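Local structure of cell wall surface anchor family protein (3PF2) at residues 248-256 against 288-296. The protein probably builds the pilus shaft of Streptococcus agalactiae as its major pilin, this C-terminal fragment holding two Ig-like domains and binding calcium. Sequence-based numbering, arbitrary orientation.
Sequences FEIKGLAYA and FTVSQTSYN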
loop_
_atom_site.group_PDB
_atom_site.type_symbol
_atom_site.label_atom_id
_atom_site.label_comp_id
_atom_site.label_asym_id
_atom_site.label_seq_id
_atom_site.Cartn_x
_atom_site.Cartn_y
_atom_site.Cartn_z
ATOM N N PHE A 248 20.816 -15.077 -1.051
ATOM C CA PHE A 248 20.252 -13.997 -0.270
ATOM C C PHE A 248 19.068 -13.406 -1.013
ATOM O O PHE A 248 18.841 -13.740 -2.179
ATOM C CB PHE A 248 21.294 -12.936 0.126
ATOM C CG PHE A 248 21.933 -12.201 -1.030
ATOM C CD1 PHE A 248 21.531 -10.897 -1.331
ATOM C CD2 PHE A 248 22.969 -12.768 -1.768
ATOM C CE1 PHE A 248 22.136 -10.177 -2.353
ATOM C CE2 PHE A 248 23.582 -12.062 -2.812
ATOM C CZ PHE A 248 23.164 -10.755 -3.101
ATOM N N GLU A 249 18.314 -12.558 -0.325
ATOM C CA GLU A 249 17.060 -12.019 -0.865
ATOM C C GLU A 249 16.796 -10.625 -0.326
ATOM O O GLU A 249 17.356 -10.228 0.695
ATOM C CB GLU A 249 15.877 -12.916 -0.463
ATOM C CG GLU A 249 15.960 -14.363 -0.955
ATOM C CD GLU A 249 14.773 -15.192 -0.538
ATOM O OE1 GLU A 249 13.956 -14.707 0.286
ATOM O OE2 GLU A 249 14.661 -16.331 -1.044
ATOM N N ILE A 250 15.945 -9.871 -1.025
ATOM C CA ILE A 250 15.381 -8.650 -0.463
ATOM C C ILE A 250 13.872 -8.720 -0.692
ATOM O O ILE A 250 13.421 -9.045 -1.797
ATOM C CB ILE A 250 16.025 -7.364 -1.067
ATOM C CG1 ILE A 250 15.448 -6.090 -0.424
ATOM C CG2 ILE A 250 15.849 -7.316 -2.590
ATOM C CD1 ILE A 250 15.819 -5.903 1.049
ATOM N N LYS A 251 13.104 -8.421 0.350
ATOM C CA LYS A 251 11.645 -8.500 0.276
ATOM C C LYS A 251 11.017 -7.143 0.546
ATOM O O LYS A 251 11.366 -6.463 1.516
ATOM C CB LYS A 251 11.090 -9.537 1.266
ATOM C CG LYS A 251 11.676 -10.937 1.089
ATOM C CD LYS A 251 11.012 -11.971 1.988
ATOM C CE LYS A 251 9.650 -12.370 1.440
ATOM N NZ LYS A 251 9.111 -13.630 2.056
ATOM N N GLY A 252 10.106 -6.745 -0.331
ATOM C CA GLY A 252 9.295 -5.566 -0.068
ATOM C C GLY A 252 9.741 -4.278 -0.728
ATOM O O GLY A 252 9.605 -3.206 -0.148
ATOM N N LEU A 253 10.294 -4.368 -1.934
ATOM C CA LEU A 253 10.591 -3.169 -2.707
ATOM C C LEU A 253 9.520 -2.838 -3.742
ATOM O O LEU A 253 8.977 -3.730 -4.400
ATOM C CB LEU A 253 11.936 -3.300 -3.430
ATOM C CG LEU A 253 13.137 -3.604 -2.541
ATOM C CD1 LEU A 253 14.334 -3.897 -3.457
ATOM C CD2 LEU A 253 13.448 -2.463 -1.551
ATOM N N ALA A 254 9.270 -1.542 -3.922
ATOM C CA ALA A 254 8.277 -1.080 -4.894
ATOM C C ALA A 254 8.599 -1.534 -6.311
ATOM O O ALA A 254 9.756 -1.571 -6.704
ATOM C CB ALA A 254 8.175 0.448 -4.866
ATOM N N TYR A 255 7.564 -1.860 -7.076
ATOM C CA TYR A 255 7.688 -1.987 -8.533
ATOM C C TYR A 255 6.322 -1.550 -9.057
ATOM O O TYR A 255 5.371 -1.412 -8.266
ATOM C CB TYR A 255 8.037 -3.435 -8.957
ATOM C CG TYR A 255 6.847 -4.363 -8.857
ATOM C CD1 TYR A 255 6.118 -4.719 -9.997
ATOM C CD2 TYR A 255 6.403 -4.815 -7.614
ATOM C CE1 TYR A 255 4.981 -5.523 -9.904
ATOM C CE2 TYR A 255 5.280 -5.629 -7.504
ATOM C CZ TYR A 255 4.572 -5.973 -8.658
ATOM O OH TYR A 255 3.463 -6.767 -8.530
ATOM N N ALA A 256 6.204 -1.329 -10.362
ATOM C CA ALA A 256 4.930 -0.891 -10.953
ATOM C C ALA A 256 4.311 0.256 -10.134
ATOM O O ALA A 256 3.149 0.205 -9.715
ATOM C CB ALA A 256 3.962 -2.085 -11.090
ATOM N N PHE A 288 19.536 -5.086 -10.892
ATOM C CA PHE A 288 18.504 -6.121 -10.939
ATOM C C PHE A 288 17.147 -5.470 -11.050
ATOM O O PHE A 288 17.023 -4.275 -10.823
ATOM C CB PHE A 288 18.555 -7.051 -9.714
ATOM C CG PHE A 288 18.222 -6.393 -8.401
ATOM C CD1 PHE A 288 16.915 -6.458 -7.869
ATOM C CD2 PHE A 288 19.210 -5.759 -7.655
ATOM C CE1 PHE A 288 16.601 -5.884 -6.621
ATOM C CE2 PHE A 288 18.912 -5.171 -6.406
ATOM C CZ PHE A 288 17.614 -5.243 -5.881
ATOM N N THR A 289 16.131 -6.249 -11.416
ATOM C CA THR A 289 14.786 -5.690 -11.478
ATOM C C THR A 289 13.832 -6.429 -10.558
ATOM O O THR A 289 13.938 -7.643 -10.380
ATOM C CB THR A 289 14.205 -5.678 -12.894
ATOM O OG1 THR A 289 14.267 -6.996 -13.438
ATOM C CG2 THR A 289 14.979 -4.726 -13.803
ATOM N N VAL A 290 12.930 -5.660 -9.965
ATOM C CA VAL A 290 11.810 -6.173 -9.203
ATOM C C VAL A 290 10.572 -6.046 -10.081
ATOM O O VAL A 290 10.288 -4.961 -10.611
ATOM C CB VAL A 290 11.612 -5.369 -7.903
ATOM C CG1 VAL A 290 10.342 -5.848 -7.174
ATOM C CG2 VAL A 290 12.832 -5.544 -7.002
ATOM N N SER A 291 9.874 -7.167 -10.266
ATOM C CA SER A 291 8.678 -7.243 -11.114
ATOM C C SER A 291 7.600 -8.039 -10.394
ATOM O O SER A 291 7.782 -8.453 -9.256
ATOM C CB SER A 291 9.018 -7.956 -12.421
ATOM O OG SER A 291 9.240 -9.349 -12.188
ATOM N N GLN A 292 6.483 -8.295 -11.069
ATOM C CA GLN A 292 5.462 -9.147 -10.473
ATOM C C GLN A 292 5.992 -10.549 -10.137
ATOM O O GLN A 292 5.566 -11.161 -9.153
ATOM C CB GLN A 292 4.260 -9.261 -11.407
ATOM C CG GLN A 292 3.153 -10.140 -10.833
ATOM C CD GLN A 292 1.967 -10.251 -11.753
ATOM O OE1 GLN A 292 2.115 -10.436 -12.950
ATOM N NE2 GLN A 292 0.779 -10.125 -11.191
ATOM N N THR A 293 6.939 -11.033 -10.936
ATOM C CA THR A 293 7.354 -12.433 -10.868
ATOM C C THR A 293 8.820 -12.645 -10.471
ATOM O O THR A 293 9.384 -13.720 -10.709
ATOM C CB THR A 293 7.071 -13.176 -12.210
ATOM O OG1 THR A 293 7.777 -12.519 -13.285
ATOM C CG2 THR A 293 5.576 -13.187 -12.513
ATOM N N SER A 294 9.431 -11.645 -9.848
ATOM C CA SER A 294 10.855 -11.741 -9.489
ATOM C C SER A 294 11.089 -12.405 -8.130
ATOM O O SER A 294 12.232 -12.597 -7.715
ATOM C CB SER A 294 11.529 -10.347 -9.557
ATOM O OG SER A 294 10.826 -9.390 -8.781
ATOM N N TYR A 295 10.007 -12.767 -7.432
ATOM C CA TYR A 295 10.143 -13.436 -6.140
ATOM C C TYR A 295 9.300 -14.716 -6.140
ATOM O O TYR A 295 9.801 -15.793 -5.852
ATOM C CB TYR A 295 9.767 -12.527 -4.954
ATOM C CG TYR A 295 10.187 -13.149 -3.627
ATOM C CD1 TYR A 295 11.477 -12.964 -3.129
ATOM C CD2 TYR A 295 9.302 -13.937 -2.890
ATOM C CE1 TYR A 295 11.874 -13.541 -1.928
ATOM C CE2 TYR A 295 9.681 -14.509 -1.686
ATOM C CZ TYR A 295 10.976 -14.314 -1.216
ATOM O OH TYR A 295 11.370 -14.879 -0.026
ATOM N N ASN A 296 8.023 -14.565 -6.455
ATOM C CA ASN A 296 7.091 -15.663 -6.688
ATOM C C ASN A 296 6.798 -15.802 -8.163
ATOM O O ASN A 296 6.568 -14.810 -8.847
ATOM C CB ASN A 296 5.776 -15.364 -5.957
ATOM C CG ASN A 296 5.969 -15.158 -4.463
ATOM O OD1 ASN A 296 5.488 -14.169 -3.885
ATOM N ND2 ASN A 296 6.668 -16.085 -3.829
#
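Two facing sheets of the prealbumin-like domain meet where L253 on strand 247-253 packs against V290 and F288 on strand 286-290. The strand axes pass 9.7 Å apart at 56°, so side chains rather than backbone bonds join them. L253 CD1 reaches V290 CG2 at 4.2 Å and meets the edge of the F288 ring at CZ, which I250 CG2 also approaches. Beyond the strand, Y255 CB lies 3.8 Å from V290 CG1, and CG sits between the backbone N and the carbonyl carbon (chi1 75°), which lays the ring along the backbone after V290. S291 C sits over one ring face, offset toward the rim, and the phenol end continues past Q292 to a hydrogen bond with A261 O. That chain folds back in a type I turn from S291 to S294, pinned by S291 N to S294 OG (2.8 Å) and an ST turn, T293 N to S291 OG. The reversal brings Y295 back toward strand 247-253, where its OH donates to E249 OE1 at 2.6 Å, 36° out of the carboxylate plane, with OE1 at the edge of a ring nearly perpendicular to the carboxylate. K251 NZ adds a weak bond to Y295 OH (3.3 Å). R185 and D305 form salt bridges with E249 and K251, respectively. Apolar packing between sheets, with a tyrosine hydroxyl bonded to a glutamate at one side, illustrates the beta-sandwich of an Ig-like pilin domain.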